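Local structure of putative ferritin-like diiron-carboxylate protein TM1526 (Thermotoga maritima, 1VJX) at residues D114-Y119 and Q141-L146; R24-G29 and D53-H58; R34-H39 and E92-K97; M13-I18 and S76-Y81. The protein is of unknown function but probably binds a pair of metal ions inside a ferritin-like four-helix bundle and may act as an oxidoreductase. All coordinates share one frame; numbering follows the deposited sequence.

Contact 1: D114-Y119 and Q141-L146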
# COMPACT_ATOMS: atom_id res chain seq x y z
N ASP A 114 3.49 2.88 6.61
CA ASP A 114 2.70 2.00 7.46
C ASP A 114 2.39 0.70 6.71
O ASP A 114 2.54 -0.42 7.23
CB ASP A 114 1.42 2.68 7.86
CG ASP A 114 1.59 3.74 8.95
OD1 ASP A 114 2.61 3.80 9.64
OD2 ASP A 114 0.66 4.52 9.23
N SER A 115 2.01 0.87 5.44
CA SER A 115 1.74 -0.25 4.55
C SER A 115 2.99 -1.09 4.23
O SER A 115 2.91 -2.32 4.07
CB SER A 115 1.15 0.30 3.28
OG SER A 115 -0.00 1.07 3.60
N ILE A 116 4.15 -0.45 4.14
CA ILE A 116 5.40 -1.20 3.89
C ILE A 116 5.72 -2.18 5.03
O ILE A 116 6.06 -3.34 4.78
CB ILE A 116 6.53 -0.25 3.53
CG1 ILE A 116 6.26 0.29 2.14
CG2 ILE A 116 7.91 -0.96 3.55
CD1 ILE A 116 7.17 1.38 1.67
N ILE A 117 5.56 -1.71 6.27
CA ILE A 117 5.77 -2.55 7.44
C ILE A 117 4.87 -3.76 7.33
O ILE A 117 5.28 -4.89 7.56
CB ILE A 117 5.49 -1.79 8.75
CG1 ILE A 117 6.48 -0.65 8.92
CG2 ILE A 117 5.56 -2.73 9.97
CD1 ILE A 117 6.51 -0.02 10.28
N LEU A 118 3.62 -3.51 6.96
CA LEU A 118 2.64 -4.59 6.89
C LEU A 118 2.98 -5.62 5.80
O LEU A 118 2.79 -6.83 5.98
CB LEU A 118 1.23 -4.08 6.69
CG LEU A 118 0.32 -5.33 6.42
CD1 LEU A 118 -0.35 -5.83 7.69
CD2 LEU A 118 -0.63 -5.06 5.35
N TYR A 119 3.39 -5.16 4.64
CA TYR A 119 3.76 -6.13 3.63
C TYR A 119 5.01 -6.92 4.03
O TYR A 119 5.11 -8.07 3.63
CB TYR A 119 4.02 -5.49 2.25
CG TYR A 119 2.92 -4.56 1.77
CD1 TYR A 119 1.59 -4.90 1.88
CD2 TYR A 119 3.26 -3.30 1.22
CE1 TYR A 119 0.58 -4.04 1.47
CE2 TYR A 119 2.26 -2.43 0.82
CZ TYR A 119 0.92 -2.82 0.94
OH TYR A 119 -0.05 -1.95 0.54
N GLN A 141 8.69 -2.49 -5.25
CA GLN A 141 7.95 -1.47 -5.99
C GLN A 141 7.34 -0.44 -5.04
O GLN A 141 7.29 0.73 -5.36
CB GLN A 141 6.88 -2.12 -6.88
CG GLN A 141 7.46 -2.67 -8.20
CD GLN A 141 6.67 -3.85 -8.85
OE1 GLN A 141 5.58 -4.21 -8.44
NE2 GLN A 141 7.29 -4.45 -9.87
N GLU A 142 6.86 -0.88 -3.89
CA GLU A 142 6.28 0.03 -2.90
C GLU A 142 7.36 0.97 -2.38
O GLU A 142 7.08 2.12 -2.11
CB GLU A 142 5.65 -0.73 -1.74
CG GLU A 142 4.36 -1.46 -2.11
CD GLU A 142 3.22 -0.54 -2.52
OE1 GLU A 142 3.33 0.69 -2.26
OE2 GLU A 142 2.22 -1.06 -3.11
N LYS A 143 8.59 0.46 -2.25
CA LYS A 143 9.69 1.25 -1.72
C LYS A 143 10.19 2.27 -2.74
O LYS A 143 10.72 3.30 -2.38
CB LYS A 143 10.84 0.35 -1.32
CG LYS A 143 10.68 -0.44 -0.02
CD LYS A 143 12.07 -0.97 0.42
CE LYS A 143 12.53 -2.19 -0.39
NZ LYS A 143 13.94 -2.13 -0.62
N GLU A 144 10.01 1.96 -4.03
CA GLU A 144 10.17 2.95 -5.11
C GLU A 144 9.06 4.02 -5.16
O GLU A 144 9.31 5.14 -5.56
CB GLU A 144 10.22 2.26 -6.48
CG GLU A 144 11.50 1.48 -6.75
CD GLU A 144 12.72 2.35 -6.77
OE1 GLU A 144 12.61 3.57 -7.11
OE2 GLU A 144 13.80 1.81 -6.44
N HIS A 145 7.83 3.67 -4.78
CA HIS A 145 6.75 4.65 -4.70
C HIS A 145 7.15 5.64 -3.66
O HIS A 145 7.05 6.84 -3.87
CB HIS A 145 5.43 4.04 -4.23
CG HIS A 145 4.76 3.16 -5.23
ND1 HIS A 145 3.43 2.79 -5.13
CD2 HIS A 145 5.23 2.59 -6.37
CE1 HIS A 145 3.12 2.02 -6.15
NE2 HIS A 145 4.19 1.88 -6.92
N LEU A 146 7.57 5.11 -2.52
CA LEU A 146 8.02 5.91 -1.39
C LEU A 146 9.18 6.88 -1.75
O LEU A 146 9.13 8.05 -1.43
CB LEU A 146 8.45 5.00 -0.23
CG LEU A 146 8.92 5.77 1.00
CD1 LEU A 146 7.80 6.74 1.51
CD2 LEU A 146 9.40 4.81 2.06
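E142 OE2 is the polar atom on which this contact turns: the weak hydrogen bond from H58 ND1 reaches it, E26 OE2 and E55 OE1 crowd against it, and the rest of the E142 side chain packs on Y119 and I116. Two antiparallel helices of a ferritin-like four-helix bundle meet here, their short segments inclined at 166° with axes 10.4 Å apart. E142 and H145 lie on the inner side of helix 129-156 in the Glu-x-x-His spacing of diiron-carboxylate proteins; with E26, E55, H58 and E112 nearby, the cluster is consistent with such a metal site.

The first torsion (chi1 -71°) sets E142 CG beside the Y119 ring, and the bend at the second then turns the carboxylate toward the acidic cluster. CG comes to 3.7 Å from Y119 CE2, the two side chains crossing at about a right angle. Beyond the contact, Y119 also meets the F62 ring, so aromatic carbon borders the acidic cluster on this side.

Farther out the contact turns apolar. I116 sends CG1 to within 4.1 Å of E142 CB, and its terminal CD1 rests 3.9 Å from the backbone atom E142 O. K143 contributes its aliphatic stem, CG lying 4.3 Å from I116 CD1, while its amino end leads away. One turn on, L146 completes the patch around the same methyl: with CG directed opposite its backbone N (chi1 -179°), L146 CD2 stops 4.1 Å from I116 CD1.

Contact 2: R24-G29 and D53-H58; sequences RLEEEG and DQERIH
E55 is the first residue of segment 53-58 (helix 43-68) to meet segment 24-29 (helix 15-36), and it does so in the interior of the ferritin-like bundle, where two antiparallel helices approach closely, 7.9 Å between the axes of the short segments. Its OE1 lies 3.0 Å from E26 OE1, the two carboxylates turned 55° apart. Both atoms are acceptors, so nothing bonds them directly; such gathered carboxylates are what a diiron site uses to hold metal, and E142 of helix 129-156 closes in on the pair. The other oxygen, E55 OE2, sits 3.9 Å from G29 CA, and a side chain at this glycine would run into it: the bare backbone gives the carboxylate its room.

R56 follows on the side facing away from segment 24-29. It reaches back one turn to D53, NE and NH2 each taking one carboxylate oxygen in a side-on salt bridge.

H58 brings the Glu-x-x-His pair begun by E55 to its end. Its CB packs 3.2 Å from E26 OE1. The bond from NE2 to Q141 OE1, with Q54 O over the rim of one ring face, helps orient the imidazole so that ND1 faces the acidic cluster. ND1 donates to E26 OE1 over 3.3 Å at a bent 139°, the oxygen lying within the ring plane but being met 44° out of its own carboxylate plane.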
# COMPACT_ATOMS: atom_id res chain seq x y z
N ARG A 24 -6.59 -4.46 1.08
CA ARG A 24 -7.34 -3.22 1.25
C ARG A 24 -6.43 -1.97 1.16
O ARG A 24 -6.85 -0.96 0.59
CB ARG A 24 -8.15 -3.24 2.53
CG ARG A 24 -9.29 -4.09 2.44
CD ARG A 24 -9.88 -4.51 3.76
NE ARG A 24 -10.92 -5.56 3.61
CZ ARG A 24 -12.18 -5.51 4.10
NH1 ARG A 24 -12.62 -4.44 4.76
NH2 ARG A 24 -13.00 -6.54 3.92
N LEU A 25 -5.19 -2.10 1.65
CA LEU A 25 -4.23 -1.03 1.60
C LEU A 25 -3.89 -0.70 0.14
O LEU A 25 -3.84 0.48 -0.22
CB LEU A 25 -2.96 -1.36 2.42
CG LEU A 25 -3.15 -1.50 3.95
CD1 LEU A 25 -1.81 -1.79 4.66
CD2 LEU A 25 -3.81 -0.28 4.58
N GLU A 26 -3.74 -1.72 -0.71
CA GLU A 26 -3.46 -1.52 -2.14
C GLU A 26 -4.67 -0.95 -2.89
O GLU A 26 -4.52 -0.10 -3.75
CB GLU A 26 -3.00 -2.81 -2.79
CG GLU A 26 -1.65 -3.31 -2.28
CD GLU A 26 -0.44 -2.51 -2.76
OE1 GLU A 26 -0.61 -1.61 -3.60
OE2 GLU A 26 0.70 -2.82 -2.31
N GLU A 27 -5.86 -1.44 -2.56
CA GLU A 27 -7.10 -0.89 -3.11
C GLU A 27 -7.33 0.58 -2.70
O GLU A 27 -7.78 1.39 -3.49
CB GLU A 27 -8.30 -1.74 -2.68
CG GLU A 27 -8.32 -3.16 -3.26
CD GLU A 27 -9.44 -4.06 -2.72
OE1 GLU A 27 -9.99 -3.81 -1.62
OE2 GLU A 27 -9.80 -5.04 -3.41
N GLU A 28 -7.06 0.89 -1.44
CA GLU A 28 -7.30 2.23 -0.94
C GLU A 28 -6.24 3.19 -1.47
O GLU A 28 -6.55 4.32 -1.77
CB GLU A 28 -7.40 2.26 0.59
CG GLU A 28 -8.73 1.67 1.09
CD GLU A 28 -9.93 2.51 0.66
OE1 GLU A 28 -9.92 3.74 0.97
OE2 GLU A 28 -10.88 1.97 0.00
N GLY A 29 -5.02 2.69 -1.60
CA GLY A 29 -3.93 3.43 -2.18
C GLY A 29 -4.17 3.84 -3.62
O GLY A 29 -3.84 4.98 -4.02
N ASP A 53 -2.26 3.02 -10.80
CA ASP A 53 -2.27 1.81 -11.62
C ASP A 53 -1.38 0.75 -11.01
O ASP A 53 -1.73 -0.42 -11.02
CB ASP A 53 -1.78 2.11 -13.04
CG ASP A 53 -2.37 1.15 -14.10
OD1 ASP A 53 -3.62 1.14 -14.31
OD2 ASP A 53 -1.64 0.39 -14.79
N GLN A 54 -0.23 1.15 -10.48
CA GLN A 54 0.68 0.20 -9.83
C GLN A 54 0.04 -0.46 -8.62
O GLN A 54 0.14 -1.68 -8.44
CB GLN A 54 2.00 0.90 -9.43
CG GLN A 54 2.83 1.21 -10.67
CD GLN A 54 3.94 2.21 -10.44
OE1 GLN A 54 4.44 2.37 -9.32
NE2 GLN A 54 4.35 2.87 -11.50
N GLU A 55 -0.59 0.37 -7.78
CA GLU A 55 -1.32 -0.13 -6.60
C GLU A 55 -2.44 -1.09 -6.99
O GLU A 55 -2.66 -2.10 -6.31
CB GLU A 55 -1.95 1.02 -5.82
CG GLU A 55 -0.99 1.99 -5.20
CD GLU A 55 -0.17 1.41 -4.06
OE1 GLU A 55 0.90 0.84 -4.35
OE2 GLU A 55 -0.59 1.54 -2.89
N ARG A 56 -3.16 -0.75 -8.06
CA ARG A 56 -4.16 -1.63 -8.68
C ARG A 56 -3.61 -3.04 -8.91
O ARG A 56 -4.11 -4.03 -8.32
CB ARG A 56 -4.62 -1.03 -10.01
CG ARG A 56 -5.79 -1.77 -10.67
CD ARG A 56 -6.12 -1.26 -12.09
NE ARG A 56 -4.93 -1.26 -12.94
CZ ARG A 56 -4.47 -2.33 -13.60
NH1 ARG A 56 -5.10 -3.50 -13.55
NH2 ARG A 56 -3.37 -2.22 -14.34
N ILE A 57 -2.55 -3.13 -9.72
CA ILE A 57 -1.92 -4.41 -10.06
C ILE A 57 -1.52 -5.22 -8.83
O ILE A 57 -1.70 -6.43 -8.80
CB ILE A 57 -0.71 -4.16 -10.99
CG1 ILE A 57 -1.20 -3.82 -12.39
CG2 ILE A 57 0.25 -5.37 -11.04
CD1 ILE A 57 -0.11 -3.19 -13.26
N HIS A 58 -0.99 -4.53 -7.83
CA HIS A 58 -0.63 -5.12 -6.55
C HIS A 58 -1.79 -5.76 -5.85
O HIS A 58 -1.64 -6.86 -5.33
CB HIS A 58 -0.04 -4.07 -5.62
CG HIS A 58 1.32 -3.60 -6.04
ND1 HIS A 58 1.88 -2.44 -5.57
CD2 HIS A 58 2.22 -4.16 -6.88
CE1 HIS A 58 3.08 -2.30 -6.11
NE2 HIS A 58 3.30 -3.32 -6.91

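Contact 3: R34-H39 and E92-K97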
# COMPACT_ATOMS: atom_id res chain seq x y z
N ARG A 34 -5.40 8.16 -7.32
CA ARG A 34 -6.23 8.54 -8.45
C ARG A 34 -7.03 9.81 -8.11
O ARG A 34 -7.09 10.73 -8.91
CB ARG A 34 -7.13 7.37 -8.88
CG ARG A 34 -7.46 7.37 -10.36
CD ARG A 34 -8.38 6.26 -10.81
NE ARG A 34 -7.74 4.94 -10.90
CZ ARG A 34 -6.92 4.56 -11.87
NH1 ARG A 34 -6.58 5.42 -12.83
NH2 ARG A 34 -6.42 3.33 -11.87
N GLU A 35 -7.63 9.85 -6.92
CA GLU A 35 -8.31 11.04 -6.40
C GLU A 35 -7.34 12.23 -6.21
O GLU A 35 -7.71 13.37 -6.49
CB GLU A 35 -9.04 10.74 -5.08
CG GLU A 35 -10.33 9.92 -5.27
CD GLU A 35 -10.96 9.39 -3.96
OE1 GLU A 35 -10.29 8.65 -3.20
OE2 GLU A 35 -12.14 9.69 -3.70
N LEU A 36 -6.12 11.98 -5.73
CA LEU A 36 -5.14 13.05 -5.58
C LEU A 36 -4.81 13.69 -6.92
O LEU A 36 -4.55 14.91 -6.99
CB LEU A 36 -3.83 12.54 -4.97
CG LEU A 36 -3.71 12.26 -3.47
CD1 LEU A 36 -2.26 11.90 -3.19
CD2 LEU A 36 -4.12 13.45 -2.62
N SER A 37 -4.83 12.88 -7.98
CA SER A 37 -4.49 13.36 -9.31
C SER A 37 -5.48 14.42 -9.81
O SER A 37 -5.21 15.12 -10.78
CB SER A 37 -4.41 12.20 -10.29
OG SER A 37 -5.70 11.79 -10.70
N GLU A 38 -6.63 14.51 -9.17
CA GLU A 38 -7.61 15.53 -9.51
C GLU A 38 -7.23 16.87 -8.94
O GLU A 38 -7.85 17.83 -9.29
CB GLU A 38 -8.98 15.16 -8.95
CG GLU A 38 -9.74 14.07 -9.69
CD GLU A 38 -10.78 13.37 -8.81
OE1 GLU A 38 -10.86 13.65 -7.57
OE2 GLU A 38 -11.50 12.49 -9.34
N HIS A 39 -6.25 16.92 -8.04
CA HIS A 39 -5.88 18.15 -7.35
C HIS A 39 -4.65 18.84 -7.98
O HIS A 39 -4.30 19.95 -7.59
CB HIS A 39 -5.62 17.86 -5.87
CG HIS A 39 -6.85 17.44 -5.12
ND1 HIS A 39 -7.64 18.33 -4.42
CD2 HIS A 39 -7.45 16.23 -5.00
CE1 HIS A 39 -8.67 17.68 -3.90
NE2 HIS A 39 -8.58 16.41 -4.24
N GLU A 92 -12.78 14.17 3.39
CA GLU A 92 -12.96 15.58 3.72
C GLU A 92 -11.90 16.42 3.07
O GLU A 92 -12.21 17.34 2.33
CB GLU A 92 -12.93 15.83 5.24
CG GLU A 92 -14.12 15.25 6.02
CD GLU A 92 -15.49 15.64 5.47
OE1 GLU A 92 -15.79 16.85 5.28
OE2 GLU A 92 -16.31 14.70 5.25
N ILE A 93 -10.65 16.14 3.33
CA ILE A 93 -9.60 16.90 2.65
C ILE A 93 -9.68 16.78 1.13
O ILE A 93 -9.59 17.78 0.44
CB ILE A 93 -8.20 16.55 3.18
CG1 ILE A 93 -7.89 15.07 2.99
CG2 ILE A 93 -8.05 17.00 4.65
CD1 ILE A 93 -7.16 14.81 1.71
N LEU A 94 -9.92 15.59 0.59
CA LEU A 94 -10.05 15.43 -0.85
C LEU A 94 -11.24 16.18 -1.44
O LEU A 94 -11.39 16.25 -2.66
CB LEU A 94 -10.13 13.96 -1.25
CG LEU A 94 -8.91 13.07 -0.96
CD1 LEU A 94 -9.19 11.70 -1.51
CD2 LEU A 94 -7.63 13.58 -1.54
N ARG A 95 -12.09 16.73 -0.58
CA ARG A 95 -13.18 17.58 -1.01
C ARG A 95 -12.65 19.01 -1.30
O ARG A 95 -13.26 19.76 -2.09
CB ARG A 95 -14.24 17.62 0.10
CG ARG A 95 -15.65 17.36 -0.34
CD ARG A 95 -16.60 16.99 0.80
NE ARG A 95 -16.53 15.56 1.11
CZ ARG A 95 -17.58 14.72 1.16
NH1 ARG A 95 -18.84 15.15 0.94
NH2 ARG A 95 -17.35 13.43 1.43
N ARG A 96 -11.54 19.37 -0.67
CA ARG A 96 -10.98 20.73 -0.73
C ARG A 96 -10.46 21.05 -2.11
O ARG A 96 -10.08 20.17 -2.85
CB ARG A 96 -9.90 20.93 0.33
CG ARG A 96 -10.46 21.29 1.70
CD ARG A 96 -9.57 20.94 2.90
NE ARG A 96 -8.14 21.20 2.69
CZ ARG A 96 -7.51 22.36 2.87
NH1 ARG A 96 -8.18 23.45 3.27
NH2 ARG A 96 -6.21 22.43 2.64
N LYS A 97 -10.48 22.33 -2.46
CA LYS A 97 -10.12 22.77 -3.80
C LYS A 97 -8.78 23.51 -3.83
O LYS A 97 -8.35 23.96 -4.90
CB LYS A 97 -11.25 23.66 -4.36
CG LYS A 97 -12.57 22.93 -4.63
CD LYS A 97 -13.65 23.92 -5.04
CE LYS A 97 -15.01 23.27 -5.21
NZ LYS A 97 -16.13 24.28 -5.18
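Two torsions set the ring of H39 against L94: chi1 of -66° puts CG opposite the carbonyl carbon, and chi2 of -94° turns the imidazole edge toward the backbone of the loop 92-97. Two carbonyl oxygens meet that edge near the ring plane. L94 O takes a weak hydrogen bond from H39 NE2, 3.2 Å long and bent to 121°, and R96 O approaches H39 CE1 to 3.0 Å. The CE1-NE2 edge thus faces two peptide oxygens, one from the short 3-10 segment 93-95 and one just after it.

L94 answers from the opposite segment by splitting its methyls between two neighbours. CD1 lies across E35 at about a right angle, 3.7 Å from both CB and OE1 of that glutamate, whose carboxylate is held by a salt bridge to R31. CD2 meets L36 CD2 at 3.7 Å and also borders the histidine, with H39 NE2 at 4.0 Å. Leucine is therefore lodged among the stem of E35, the branch of L36 and the ring of H39. R96 lends a little cover, but its guanidinium leads away to a salt bridge with E103.

With an alanine in place of H39, L94 O would probably lose its donor and the leucine CD2 one wall of its seat.

L36 to H39 form a type I turn, with H39 N bonded to L36 O at 2.8 Å. This surface contact joins the C-terminal end region of helix 15-36 to the long crossover connection that leads into helix 101-125, as in ferritin-like four-helix bundles.

Contact 4: M13-I18 and S76-Y81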
# COMPACT_ATOMS: atom_id res chain seq x y z
N MSE A 13 -2.90 -12.39 14.66
CA MSE A 13 -3.23 -12.21 13.25
C MSE A 13 -2.88 -13.49 12.50
O MSE A 13 -1.79 -14.06 12.70
CB MSE A 13 -2.49 -11.03 12.62
CG MSE A 13 -2.91 -9.67 13.17
SE MSE A 13 -4.84 -9.36 12.89
CE MSE A 13 -4.59 -8.87 10.91
N LYS A 14 -3.81 -13.98 11.69
CA LYS A 14 -3.44 -15.01 10.74
C LYS A 14 -2.81 -14.38 9.47
O LYS A 14 -3.02 -13.21 9.18
CB LYS A 14 -4.59 -15.94 10.39
CG LYS A 14 -5.14 -16.71 11.56
CD LYS A 14 -6.23 -17.64 11.09
CE LYS A 14 -6.93 -18.34 12.21
NZ LYS A 14 -8.22 -19.02 11.77
N VAL A 15 -2.01 -15.18 8.76
CA VAL A 15 -1.58 -14.83 7.42
C VAL A 15 -2.74 -14.33 6.56
O VAL A 15 -2.59 -13.37 5.82
CB VAL A 15 -0.90 -16.05 6.73
CG1 VAL A 15 -0.88 -15.90 5.19
CG2 VAL A 15 0.50 -16.24 7.28
N SER A 16 -3.86 -15.02 6.61
CA SER A 16 -4.98 -14.68 5.77
C SER A 16 -5.59 -13.34 6.14
O SER A 16 -6.15 -12.67 5.28
CB SER A 16 -6.07 -15.75 5.91
OG SER A 16 -6.39 -15.89 7.29
N ASP A 17 -5.56 -13.02 7.44
CA ASP A 17 -6.04 -11.76 7.98
C ASP A 17 -5.15 -10.66 7.40
O ASP A 17 -5.62 -9.59 7.03
CB ASP A 17 -5.91 -11.72 9.52
CG ASP A 17 -6.74 -12.79 10.23
OD1 ASP A 17 -7.70 -13.33 9.64
OD2 ASP A 17 -6.54 -13.10 11.42
N ILE A 18 -3.87 -10.96 7.29
CA ILE A 18 -2.88 -9.96 6.82
C ILE A 18 -3.00 -9.73 5.31
O ILE A 18 -2.90 -8.60 4.84
CB ILE A 18 -1.47 -10.42 7.21
CG1 ILE A 18 -1.34 -10.51 8.72
CG2 ILE A 18 -0.39 -9.47 6.68
CD1 ILE A 18 -1.33 -9.14 9.43
N SER A 76 -2.47 -19.92 9.20
CA SER A 76 -1.45 -19.90 10.25
C SER A 76 -1.33 -18.56 10.91
O SER A 76 -1.49 -17.54 10.27
CB SER A 76 -0.05 -20.22 9.69
OG SER A 76 0.26 -21.58 9.91
N TYR A 77 -0.97 -18.61 12.19
CA TYR A 77 -0.69 -17.45 13.01
C TYR A 77 0.68 -16.85 12.81
O TYR A 77 1.71 -17.56 12.81
CB TYR A 77 -0.84 -17.86 14.47
CG TYR A 77 -2.26 -18.10 14.89
CD1 TYR A 77 -3.17 -17.06 14.89
CD2 TYR A 77 -2.70 -19.36 15.28
CE1 TYR A 77 -4.48 -17.24 15.28
CE2 TYR A 77 -4.04 -19.56 15.65
CZ TYR A 77 -4.93 -18.47 15.65
OH TYR A 77 -6.28 -18.60 16.02
N LEU A 78 0.72 -15.53 12.63
CA LEU A 78 1.96 -14.77 12.76
C LEU A 78 2.16 -14.57 14.23
O LEU A 78 1.31 -13.97 14.90
CB LEU A 78 1.88 -13.39 12.11
CG LEU A 78 1.38 -13.31 10.68
CD1 LEU A 78 1.36 -11.89 10.22
CD2 LEU A 78 2.28 -14.11 9.84
N ALA A 79 3.29 -15.06 14.73
CA ALA A 79 3.67 -14.84 16.14
C ALA A 79 3.88 -13.32 16.40
O ALA A 79 4.19 -12.53 15.49
CB ALA A 79 4.92 -15.68 16.51
N GLY A 80 3.65 -12.94 17.66
CA GLY A 80 3.74 -11.56 18.11
C GLY A 80 2.67 -10.57 17.66
O GLY A 80 1.50 -10.92 17.39
N TYR A 81 3.10 -9.33 17.62
CA TYR A 81 2.28 -8.18 17.34
C TYR A 81 2.51 -7.84 15.90
O TYR A 81 3.63 -7.50 15.50
CB TYR A 81 2.72 -7.02 18.23
CG TYR A 81 2.08 -5.71 17.90
CD1 TYR A 81 0.79 -5.41 18.37
CD2 TYR A 81 2.74 -4.75 17.17
CE1 TYR A 81 0.19 -4.21 18.10
CE2 TYR A 81 2.14 -3.56 16.89
CZ TYR A 81 0.85 -3.29 17.34
OH TYR A 81 0.21 -2.10 17.03
O HOH W 1 -0.16 -11.73 15.52
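V15 N donates to S76 O at 2.8 Å and L78 N to M13 O at 2.9 Å, both bonds nearly straight. Together they flank K14 and Y77, a non-hydrogen-bonded pair in an isolated antiparallel bridge, with CA atoms 4.3 Å apart. A water extends the join, lying within hydrogen-bonding distance of M13 N, L78 O and G80 O.

K14 also holds the N-cap of helix 15-36, and D17 OD2 accepts its backbone N at 2.9 Å, the side-chain-to-backbone half of a capping box. The extended K14 chain runs obliquely along the Y77 ring, CG 3.8 Å from CE1, before NZ reaches a salt bridge with D75. An alanine at K14 would probably leave D75 without its charged partner and the Y77 ring without its aliphatic neighbour.

Inward, L78 CG stands opposite the carbonyl carbon (chi1 -51°), carrying its two methyls to separate partners: CD2 to V15 CG2 at 3.8 Å, and CD1 to I18 CG1 at 3.4 Å, tighter than usual carbon packing. The loop 76-81 is thus bound to the beginning of helix 15-36, whose I18 leans in turn on L118 and L122 of helix 101-125.

Overall arrangement
The four contacts illustrate how a helical bundle sets its probable metal-binding residues at mid-length and ties its connections at the ends. Contacts 1 and 2, with centres 11 Å apart, merge at the probable diiron site: E142 from one meets E26, E55 and H58 from the other. Contacts 3 and 4 lie on opposite sides of the chain's centre, about 34 Å apart centre to centre, and each fixes part of the long connection before helix 101-125 to one end region of helix 15-36. That helix also carries E26, so it runs through contacts 2, 3 and 4. Contact 4 reaches contact 1 through I18 CG2, 3.8 Å from L118 CD1, whereas contact 3 stays about 11 Å from contact 1 between nearest atoms.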